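Local coordinates for DNA annealing helicase and endonuclease ZRANB3 (Homo sapiens, PDB 5MKW), which anneals DNA strands and cuts DNA to maintain genome stability at stalled or collapsed replication forks, the chain here being its zinc-binding HNH endonuclease domain, at residues A10-T15 and W72-I77; Q28-R33 and T49-L54; N44-T49 and N60-N65. All blocks are in the same frame, centred on the assembly; numbering follows the deposited sequence.

Interaction 1: A10-T15 and W72-I77; sequences AKVFET and WQVDHI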
loop_
_atom_site.group_PDB
_atom_site.type_symbol
_atom_site.label_atom_id
_atom_site.label_comp_id
_atom_site.label_asym_id
_atom_site.label_seq_id
_atom_site.Cartn_x
_atom_site.Cartn_y
_atom_site.Cartn_z
ATOM N N ALA A 10 -1.197 12.912 -2.563
ATOM C CA ALA A 10 -0.590 14.127 -2.009
ATOM C C ALA A 10 -1.512 14.740 -0.974
ATOM O O ALA A 10 -1.056 15.153 0.099
ATOM C CB ALA A 10 -0.270 15.119 -3.104
ATOM N N LYS A 11 -2.794 14.694 -1.232
ATOM C CA LYS A 11 -3.778 15.227 -0.265
ATOM C C LYS A 11 -3.813 14.431 1.022
ATOM O O LYS A 11 -3.787 15.016 2.109
ATOM C CB LYS A 11 -5.176 15.261 -0.818
ATOM C CG LYS A 11 -5.433 16.287 -1.899
ATOM C CD LYS A 11 -5.222 17.711 -1.446
ATOM C CE LYS A 11 -6.066 18.065 -0.250
ATOM N NZ LYS A 11 -5.920 19.529 -0.048
ATOM N N VAL A 12 -3.777 13.100 0.916
ATOM C CA VAL A 12 -3.787 12.278 2.124
ATOM C C VAL A 12 -2.461 12.447 2.888
ATOM O O VAL A 12 -2.450 12.567 4.101
ATOM C CB VAL A 12 -4.054 10.802 1.795
ATOM C CG1 VAL A 12 -3.848 9.954 3.015
ATOM C CG2 VAL A 12 -5.464 10.613 1.240
ATOM N N PHE A 13 -1.362 12.612 2.160
ATOM C CA PHE A 13 -0.028 12.728 2.784
ATOM C C PHE A 13 0.082 13.992 3.636
ATOM O O PHE A 13 0.754 13.976 4.649
ATOM C CB PHE A 13 1.042 12.762 1.703
ATOM C CG PHE A 13 2.445 12.674 2.219
ATOM C CD1 PHE A 13 3.054 11.435 2.420
ATOM C CD2 PHE A 13 3.150 13.828 2.528
ATOM C CE1 PHE A 13 4.336 11.357 2.880
ATOM C CE2 PHE A 13 4.449 13.766 2.998
ATOM C CZ PHE A 13 5.025 12.528 3.225
ATOM N N GLU A 14 -0.625 15.064 3.237
ATOM C CA GLU A 14 -0.618 16.344 3.990
ATOM C C GLU A 14 -0.993 16.077 5.445
ATOM O O GLU A 14 -0.610 16.829 6.321
ATOM C CB GLU A 14 -1.646 17.306 3.391
ATOM C CG GLU A 14 -1.241 17.995 2.100
ATOM C CD GLU A 14 -2.382 18.847 1.540
ATOM O OE1 GLU A 14 -2.474 18.980 0.296
ATOM O OE2 GLU A 14 -3.341 19.117 2.308
ATOM N N THR A 15 -1.879 15.097 5.666
ATOM C CA THR A 15 -2.316 14.739 6.985
ATOM C C THR A 15 -1.606 13.508 7.563
ATOM O O THR A 15 -1.330 13.483 8.748
ATOM C CB THR A 15 -3.851 14.547 7.025
ATOM O OG1 THR A 15 -4.498 15.803 6.842
ATOM C CG2 THR A 15 -4.295 14.021 8.351
ATOM N N TRP A 72 3.754 2.693 0.293
ATOM C CA TRP A 72 2.394 3.032 0.748
ATOM C C TRP A 72 1.477 3.390 -0.420
ATOM O O TRP A 72 1.935 3.808 -1.484
ATOM C CB TRP A 72 2.369 4.157 1.824
ATOM C CG TRP A 72 2.881 5.463 1.412
ATOM C CD1 TRP A 72 4.172 5.888 1.468
ATOM C CD2 TRP A 72 2.121 6.564 0.893
ATOM N NE1 TRP A 72 4.283 7.176 0.993
ATOM C CE2 TRP A 72 3.034 7.625 0.657
ATOM C CE3 TRP A 72 0.767 6.774 0.650
ATOM C CZ2 TRP A 72 2.641 8.865 0.166
ATOM C CZ3 TRP A 72 0.367 8.022 0.105
ATOM C CH2 TRP A 72 1.313 9.060 -0.083
ATOM N N GLN A 73 0.181 3.220 -0.177
ATOM C CA GLN A 73 -0.896 3.436 -1.133
ATOM C C GLN A 73 -2.050 4.123 -0.383
ATOM O O GLN A 73 -2.228 3.872 0.810
ATOM C CB GLN A 73 -1.421 2.077 -1.632
ATOM C CG GLN A 73 -0.480 1.317 -2.542
ATOM C CD GLN A 73 -0.338 2.019 -3.887
ATOM O OE1 GLN A 73 -1.321 2.573 -4.395
ATOM N NE2 GLN A 73 0.896 2.193 -4.353
ATOM N N VAL A 74 -2.837 4.949 -1.093
ATOM C CA VAL A 74 -4.123 5.430 -0.591
ATOM C C VAL A 74 -5.208 4.400 -0.855
ATOM O O VAL A 74 -5.265 3.816 -1.950
ATOM C CB VAL A 74 -4.512 6.744 -1.289
ATOM C CG1 VAL A 74 -5.892 7.209 -0.860
ATOM C CG2 VAL A 74 -3.477 7.801 -0.972
ATOM N N ASP A 75 -6.084 4.180 0.115
ATOM C CA ASP A 75 -7.180 3.249 -0.093
ATOM C C ASP A 75 -8.387 3.714 0.705
ATOM O O ASP A 75 -8.327 4.725 1.423
ATOM C CB ASP A 75 -6.742 1.835 0.332
ATOM C CG ASP A 75 -7.516 0.707 -0.380
ATOM O OD1 ASP A 75 -8.654 0.936 -0.890
ATOM O OD2 ASP A 75 -7.013 -0.434 -0.327
ATOM N N HIS A 76 -9.492 2.996 0.572
ATOM C CA HIS A 76 -10.737 3.376 1.241
ATOM C C HIS A 76 -10.693 3.073 2.725
ATOM O O HIS A 76 -10.163 2.038 3.145
ATOM C CB HIS A 76 -11.927 2.611 0.655
ATOM C CG HIS A 76 -12.158 2.893 -0.784
ATOM N ND1 HIS A 76 -11.935 1.960 -1.766
ATOM C CD2 HIS A 76 -12.557 4.019 -1.412
ATOM C CE1 HIS A 76 -12.233 2.484 -2.941
ATOM N NE2 HIS A 76 -12.601 3.736 -2.755
ATOM N N ILE A 77 -11.349 3.915 3.521
ATOM C CA ILE A 77 -11.562 3.586 4.918
ATOM C C ILE A 77 -12.735 2.617 5.049
ATOM O O ILE A 77 -12.612 1.603 5.735
ATOM C CB ILE A 77 -11.857 4.814 5.778
ATOM C CG1 ILE A 77 -10.672 5.786 5.773
ATOM C CG2 ILE A 77 -12.224 4.371 7.195
ATOM C CD1 ILE A 77 -11.038 7.173 6.261
#

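Interaction 2: Q28-R33 and T49-L54; sequences QELFLR and TWTSKL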
loop_
_atom_site.group_PDB
_atom_site.type_symbol
_atom_site.label_atom_id
_atom_site.label_comp_id
_atom_site.label_asym_id
_atom_site.label_seq_id
_atom_site.Cartn_x
_atom_site.Cartn_y
_atom_site.Cartn_z
ATOM N N GLN A 28 6.743 6.001 4.618
ATOM C CA GLN A 28 7.517 7.017 3.935
ATOM C C GLN A 28 8.965 7.118 4.422
ATOM O O GLN A 28 9.873 7.350 3.637
ATOM C CB GLN A 28 6.850 8.370 4.014
ATOM C CG GLN A 28 7.630 9.525 3.355
ATOM C CD GLN A 28 7.544 9.475 1.831
ATOM O OE1 GLN A 28 6.771 8.672 1.229
ATOM N NE2 GLN A 28 8.319 10.309 1.189
ATOM N N GLU A 29 9.164 6.981 5.719
ATOM C CA GLU A 29 10.511 7.023 6.293
ATOM C C GLU A 29 11.358 5.854 5.784
ATOM O O GLU A 29 12.522 6.034 5.438
ATOM C CB GLU A 29 10.406 6.935 7.808
ATOM C CG GLU A 29 11.691 6.527 8.526
ATOM C CD GLU A 29 11.518 6.497 10.057
ATOM O OE1 GLU A 29 10.869 5.544 10.587
ATOM O OE2 GLU A 29 12.002 7.446 10.725
ATOM N N LEU A 30 10.750 4.667 5.688
ATOM C CA LEU A 30 11.464 3.524 5.070
ATOM C C LEU A 30 11.806 3.759 3.567
ATOM O O LEU A 30 12.909 3.431 3.102
ATOM C CB LEU A 30 10.656 2.234 5.227
ATOM C CG LEU A 30 11.445 0.950 4.834
ATOM C CD1 LEU A 30 12.656 0.757 5.780
ATOM C CD2 LEU A 30 10.515 -0.259 4.847
ATOM N N PHE A 31 10.862 4.280 2.813
ATOM C CA PHE A 31 11.105 4.668 1.405
ATOM C C PHE A 31 12.361 5.545 1.299
ATOM O O PHE A 31 13.236 5.295 0.471
ATOM C CB PHE A 31 9.897 5.451 0.808
ATOM C CG PHE A 31 10.240 6.173 -0.471
ATOM C CD1 PHE A 31 10.641 5.452 -1.614
ATOM C CD2 PHE A 31 10.339 7.559 -0.507
ATOM C CE1 PHE A 31 11.126 6.098 -2.751
ATOM C CE2 PHE A 31 10.812 8.208 -1.640
ATOM C CZ PHE A 31 11.211 7.466 -2.767
ATOM N N LEU A 32 12.432 6.590 2.120
ATOM C CA LEU A 32 13.549 7.540 1.989
ATOM C C LEU A 32 14.865 6.861 2.331
ATOM O O LEU A 32 15.871 7.122 1.694
ATOM C CB LEU A 32 13.367 8.755 2.888
ATOM C CG LEU A 32 12.175 9.629 2.575
ATOM C CD1 LEU A 32 11.896 10.564 3.742
ATOM C CD2 LEU A 32 12.456 10.408 1.300
ATOM N N ARG A 33 14.849 6.022 3.360
ATOM C CA ARG A 33 16.040 5.284 3.763
ATOM C C ARG A 33 16.523 4.344 2.641
ATOM O O ARG A 33 17.726 4.328 2.287
ATOM C CB ARG A 33 15.754 4.533 5.060
ATOM C CG ARG A 33 16.857 3.568 5.495
ATOM C CD ARG A 33 17.920 4.178 6.398
ATOM N NE ARG A 33 18.775 3.122 6.941
ATOM C CZ ARG A 33 19.982 2.816 6.482
ATOM N NH1 ARG A 33 20.524 3.500 5.492
ATOM N NH2 ARG A 33 20.655 1.833 7.045
ATOM N N THR A 49 12.623 -5.936 7.993
ATOM C CA THR A 49 11.452 -5.240 8.517
ATOM C C THR A 49 10.168 -5.679 7.815
ATOM O O THR A 49 10.159 -6.699 7.146
ATOM C CB THR A 49 11.705 -3.709 8.537
ATOM O OG1 THR A 49 10.741 -3.100 9.360
ATOM C CG2 THR A 49 11.696 -3.096 7.185
ATOM N N TRP A 50 9.079 -4.958 8.037
ATOM C CA TRP A 50 7.713 -5.335 7.591
ATOM C C TRP A 50 7.607 -5.561 6.101
ATOM O O TRP A 50 6.758 -6.326 5.648
ATOM C CB TRP A 50 6.699 -4.241 8.002
ATOM C CG TRP A 50 7.000 -2.857 7.405
ATOM C CD1 TRP A 50 7.664 -1.832 8.007
ATOM C CD2 TRP A 50 6.550 -2.353 6.159
ATOM N NE1 TRP A 50 7.682 -0.719 7.186
ATOM C CE2 TRP A 50 7.019 -1.035 6.035
ATOM C CE3 TRP A 50 5.739 -2.860 5.159
ATOM C CZ2 TRP A 50 6.707 -0.238 4.945
ATOM C CZ3 TRP A 50 5.548 -2.116 4.020
ATOM C CH2 TRP A 50 5.980 -0.800 3.941
ATOM N N THR A 51 8.473 -4.922 5.326
ATOM C CA THR A 51 8.547 -5.174 3.860
ATOM C C THR A 51 8.910 -6.654 3.469
ATOM O O THR A 51 8.643 -7.116 2.347
ATOM C CB THR A 51 9.602 -4.234 3.225
ATOM O OG1 THR A 51 10.756 -4.168 4.084
ATOM C CG2 THR A 51 9.040 -2.845 3.042
ATOM N N SER A 52 9.462 -7.400 4.415
ATOM C CA SER A 52 9.832 -8.793 4.146
ATOM C C SER A 52 8.646 -9.638 3.711
ATOM O O SER A 52 8.818 -10.694 3.074
ATOM C CB SER A 52 10.444 -9.433 5.384
ATOM O OG SER A 52 9.460 -9.613 6.396
ATOM N N LYS A 53 7.447 -9.148 3.990
ATOM C CA LYS A 53 6.239 -9.850 3.620
ATOM C C LYS A 53 5.707 -9.523 2.229
ATOM O O LYS A 53 4.748 -10.112 1.799
ATOM C CB LYS A 53 5.157 -9.578 4.646
ATOM C CG LYS A 53 5.430 -10.255 5.970
ATOM C CD LYS A 53 4.270 -9.995 6.928
ATOM C CE LYS A 53 4.329 -10.907 8.148
ATOM N NZ LYS A 53 2.964 -11.114 8.705
ATOM N N LEU A 54 6.353 -8.627 1.508
ATOM C CA LEU A 54 5.924 -8.287 0.154
ATOM C C LEU A 54 6.336 -9.385 -0.823
ATOM O O LEU A 54 7.274 -10.108 -0.547
ATOM C CB LEU A 54 6.556 -6.978 -0.268
ATOM C CG LEU A 54 6.013 -5.746 0.482
ATOM C CD1 LEU A 54 6.948 -4.580 0.344
ATOM C CD2 LEU A 54 4.598 -5.412 -0.009
#

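Interaction 3: N44-T49 and N60-N65; sequences NLLYAT and NEMIRN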
loop_
_atom_site.group_PDB
_atom_site.type_symbol
_atom_site.label_atom_id
_atom_site.label_comp_id
_atom_site.label_asym_id
_atom_site.label_seq_id
_atom_site.Cartn_x
_atom_site.Cartn_y
_atom_site.Cartn_z
ATOM N N ASN A 44 19.048 -6.394 2.471
ATOM C CA ASN A 44 19.032 -6.693 3.907
ATOM C C ASN A 44 18.135 -5.765 4.696
ATOM O O ASN A 44 17.460 -6.209 5.615
ATOM C CB ASN A 44 20.444 -6.639 4.504
ATOM C CG ASN A 44 21.295 -7.838 4.096
ATOM O OD1 ASN A 44 20.785 -8.916 3.733
ATOM N ND2 ASN A 44 22.611 -7.666 4.197
ATOM N N LEU A 45 18.093 -4.495 4.314
ATOM C CA LEU A 45 17.135 -3.567 4.913
ATOM C C LEU A 45 15.693 -4.049 4.707
ATOM O O LEU A 45 14.869 -3.942 5.614
ATOM C CB LEU A 45 17.279 -2.156 4.306
ATOM C CG LEU A 45 18.581 -1.424 4.686
ATOM C CD1 LEU A 45 18.723 -0.159 3.840
ATOM C CD2 LEU A 45 18.688 -1.084 6.171
ATOM N N LEU A 46 15.362 -4.474 3.485
ATOM C CA LEU A 46 13.991 -4.838 3.197
ATOM C C LEU A 46 13.591 -6.090 3.960
ATOM O O LEU A 46 12.459 -6.198 4.416
ATOM C CB LEU A 46 13.785 -5.042 1.697
ATOM C CG LEU A 46 13.812 -3.772 0.840
ATOM C CD1 LEU A 46 13.978 -4.121 -0.630
ATOM C CD2 LEU A 46 12.529 -2.950 1.032
ATOM N N TYR A 47 14.484 -7.075 4.049
ATOM C CA TYR A 47 14.134 -8.319 4.738
ATOM C C TYR A 47 14.233 -8.243 6.258
ATOM O O TYR A 47 13.810 -9.170 6.939
ATOM C CB TYR A 47 14.988 -9.489 4.225
ATOM C CG TYR A 47 14.521 -10.004 2.865
ATOM C CD1 TYR A 47 13.494 -10.951 2.766
ATOM C CD2 TYR A 47 15.011 -9.453 1.688
ATOM C CE1 TYR A 47 13.086 -11.421 1.533
ATOM C CE2 TYR A 47 14.560 -9.878 0.446
ATOM C CZ TYR A 47 13.637 -10.897 0.385
ATOM O OH TYR A 47 13.220 -11.360 -0.840
ATOM N N ALA A 48 14.752 -7.133 6.775
ATOM C CA ALA A 48 14.853 -6.930 8.216
ATOM C C ALA A 48 13.620 -6.289 8.808
ATOM O O ALA A 48 13.570 -6.133 10.014
ATOM C CB ALA A 48 16.060 -6.071 8.550
ATOM N N THR A 49 12.623 -5.936 7.993
ATOM C CA THR A 49 11.452 -5.240 8.517
ATOM C C THR A 49 10.168 -5.679 7.815
ATOM O O THR A 49 10.159 -6.699 7.146
ATOM C CB THR A 49 11.705 -3.709 8.537
ATOM O OG1 THR A 49 10.741 -3.100 9.360
ATOM C CG2 THR A 49 11.696 -3.096 7.185
ATOM N N ASN A 60 12.309 -7.295 -5.511
ATOM C CA ASN A 60 13.370 -7.153 -6.509
ATOM C C ASN A 60 13.300 -5.733 -7.158
ATOM O O ASN A 60 14.319 -5.098 -7.427
ATOM C CB ASN A 60 13.250 -8.209 -7.602
ATOM C CG ASN A 60 13.656 -9.584 -7.147
ATOM O OD1 ASN A 60 14.377 -9.735 -6.154
ATOM N ND2 ASN A 60 13.239 -10.591 -7.904
ATOM N N GLU A 61 12.107 -5.224 -7.397
ATOM C CA GLU A 61 12.003 -3.855 -7.972
ATOM C C GLU A 61 12.483 -2.795 -6.999
ATOM O O GLU A 61 13.062 -1.767 -7.392
ATOM C CB GLU A 61 10.579 -3.508 -8.310
ATOM C CG GLU A 61 10.032 -4.216 -9.529
ATOM C CD GLU A 61 8.562 -3.913 -9.680
ATOM O OE1 GLU A 61 8.087 -2.872 -9.127
ATOM O OE2 GLU A 61 7.857 -4.749 -10.288
ATOM N N MET A 62 12.148 -3.017 -5.743
ATOM C CA MET A 62 12.577 -2.115 -4.665
ATOM C C MET A 62 14.093 -2.079 -4.443
ATOM O O MET A 62 14.617 -1.085 -4.001
ATOM C CB MET A 62 11.846 -2.490 -3.375
ATOM C CG MET A 62 10.340 -2.165 -3.456
ATOM S SD MET A 62 9.320 -3.060 -2.271
ATOM C CE MET A 62 9.346 -2.067 -0.792
ATOM N N ILE A 63 14.784 -3.194 -4.688
ATOM C CA ILE A 63 16.245 -3.212 -4.592
ATOM C C ILE A 63 16.865 -2.403 -5.733
ATOM O O ILE A 63 17.848 -1.688 -5.557
ATOM C CB ILE A 63 16.740 -4.683 -4.611
ATOM C CG1 ILE A 63 16.359 -5.393 -3.318
ATOM C CG2 ILE A 63 18.225 -4.760 -4.874
ATOM C CD1 ILE A 63 16.329 -6.911 -3.426
ATOM N N ARG A 64 16.268 -2.509 -6.927
ATOM C CA ARG A 64 16.798 -1.836 -8.101
ATOM C C ARG A 64 16.509 -0.343 -8.002
ATOM O O ARG A 64 17.366 0.488 -8.290
ATOM C CB ARG A 64 16.147 -2.424 -9.359
ATOM C CG ARG A 64 16.544 -1.775 -10.667
ATOM C CD ARG A 64 16.104 -2.649 -11.859
ATOM N NE ARG A 64 15.634 -3.984 -11.458
ATOM C CZ ARG A 64 14.356 -4.341 -11.431
ATOM N NH1 ARG A 64 13.430 -3.461 -11.770
ATOM N NH2 ARG A 64 13.994 -5.564 -11.057
ATOM N N ASN A 65 15.266 -0.012 -7.677
ATOM C CA ASN A 65 14.793 1.353 -7.817
ATOM C C ASN A 65 13.527 1.618 -7.031
ATOM O O ASN A 65 12.419 1.543 -7.566
ATOM C CB ASN A 65 14.559 1.658 -9.289
ATOM C CG ASN A 65 14.086 3.097 -9.515
ATOM O OD1 ASN A 65 14.457 4.023 -8.783
ATOM N ND2 ASN A 65 13.295 3.281 -10.530
#

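Interaction 1: A10-T15 and W72-I77
Phe13 and Trp72 make the aromatic part of this contact between helix 5-16 and strand 72-76. Their side chains run at about a right angle to each other, yet the ring planes are tilted by only 24°. The rings are slid well apart, with 5.7 Å between the centroid of the Phe13 ring and that of the six-membered ring of Trp72, so they barely overlap. The touch is concentrated at one corner, where Phe13 CD1 comes to 3.4 Å from Trp72 CZ2, and Phe13 CB sits 4.1 Å from Trp72 CH2. Trp72 CG lies between the backbone N and the carbonyl carbon (chi1 62°), which carries the benzo end of the indole up to the helix.

The aliphatic part is a pair of valines meeting tip to tip. In the conformer of Val74 described here, Val12 CG2 lies 4.0 Å from Val74 CG1 and 4.1 Å from Val74 CG2. In this conformer Val74 CG2 also stands at the edge of the indole, in its plane, joining the two patches into one apolar surface.

Among polar groups, Trp72 NE1 donates to Gln28 OE1 on helix 27-36, while Arg9 binds Trp72 O through NH1 and makes a cation-pi contact with the indole. A leucine in place of Trp72 would probably leave Phe13 without its aromatic neighbour and Gln28 OE1 without this N-H donor.

Strand 72-76 pairs antiparallel with strand 92-96 in the two-stranded hairpin of the HNH (His-Me finger) fold, within the region assigned to endonuclease activity. Val12 and Trp72 also touch Thr94 of the partner strand, while Gln73 and Asp75 turn to helix 97-118; the hairpin is thus layered between helix 5-16 and helix 97-118.

Interaction 2: Q28-R33 and T49-L54
One methyl of Leu30, CD2, makes all the close contacts between helix 27-36 and segment 49-54, entering a notch formed by three consecutive residues. Its nearest neighbour is Thr51 CG2 at 3.5 Å, a tight approach for two methyls meeting tip to tip. Thr49 CG2 lies 3.9 Å from the same Leu30 CD2. On the third side is the indole of Trp50, whose NE1 is 3.7 Å and CZ2 3.8 Å from Leu30 CD2; the two side chains slide past each other in opposite directions. With CG anti to the backbone N (chi1 -170°), Leu30 sends its branch out from the helix into this notch.

Thr51 CG2 also rests on one face of the Trp50 ring, 3.6 Å above its plane and offset toward the rim, so the notch is packed within itself. The turn that shapes it is a short 3-10 segment, residues 50-53, linking helix 39-47 to helix 56-64, among the helices that lie between Cys20 and Cys23 of the zinc site and strand 72-76 of the HNH domain. At its start Thr49 O accepts twice, from Ser52 N at 2.9 Å and from Ser52 OG at 3.1 Å, the two donors arriving from opposite faces of the carbonyl plane.

Further out, Thr51 OG1 is bonded to Leu46 O, which ties the turn back to helix 39-47 and probably fixes the rotation of the threonine. Trp50 reaches Thr97 and Val98 of helix 97-118, and its side chain touches the zinc site, which is formed by Cys20, Cys23, Cys96 and Cys99. Leu30 itself packs on Phe71, in the loop leading to strand 72-76.

Interaction 3: N44-T49 and N60-N65
Segments 44-49 and 60-65, on helix 39-47 and helix 56-64, have their nearest CA atoms at Leu46 and Ile63, 8.3 Å apart, a spacing that brings their side chains into direct contact. Leu46 carries the whole of the close packing from its side, and its two methyls are divided between two neighbours in sequence. CD1 lies where Met62 and Ile63 diverge from the opposing helix: Leu46 CD1 is 3.8 Å from Ile63 CG1 and equally 3.8 Å from Met62 CB. The other methyl, Leu46 CD2, meets Met62 CE at 3.8 Å. Both Met62 and Ile63 cross the leucine obliquely.

Met62 reaches CD2 because its chain, extended at chi2, is bent at chi3 (87°), which turns CE toward Leu46 CD2. Ile63 uses its longer branch: CG1 lies anti to the carbonyl carbon (chi1 -70°), leading toward helix 39-47.

The two helices are joined by the short link that holds the 3-10 segment 50-53, making two consecutive helices packed against each other. This pair belongs to the run of helices between the first two zinc cysteines, Cys20 and Cys23, and the hairpin strand 72-76. The side chain of Met62 is about 12 Å from the zinc ion, so the contact lies among these helices, away from the metal site.

Beside the apolar centre, a polar bond is made near the end of helix 56-64, where Arg42 NH1 binds Ile63 O. Leu46 is backed by Leu34 of helix 27-36, while Met62 continues onto Leu54, His70 and Phe71, and Ile63 packs beside Lys39 and Lys43.

Interactions 2 and 3 are close neighbours, their centres about 8 Å apart; they share Thr49, and Leu54 CD1 packs 3.7 Å from Met62 CE, so both build one helical cluster. Interaction 1 lies about 17 Å from interaction 2, centre to centre, and is joined to it through Gln28, whose CG also packs against Phe13 CE1. It is about 23 Å from interaction 3, on the opposite side of the chain's centre. Interactions 1 and 3 are buried and interaction 2 only partly so. All three are apolar: an aromatic pair with valines against the hairpin, one leucine methyl against a mixed turn, and purely aliphatic and thioether packing between helices.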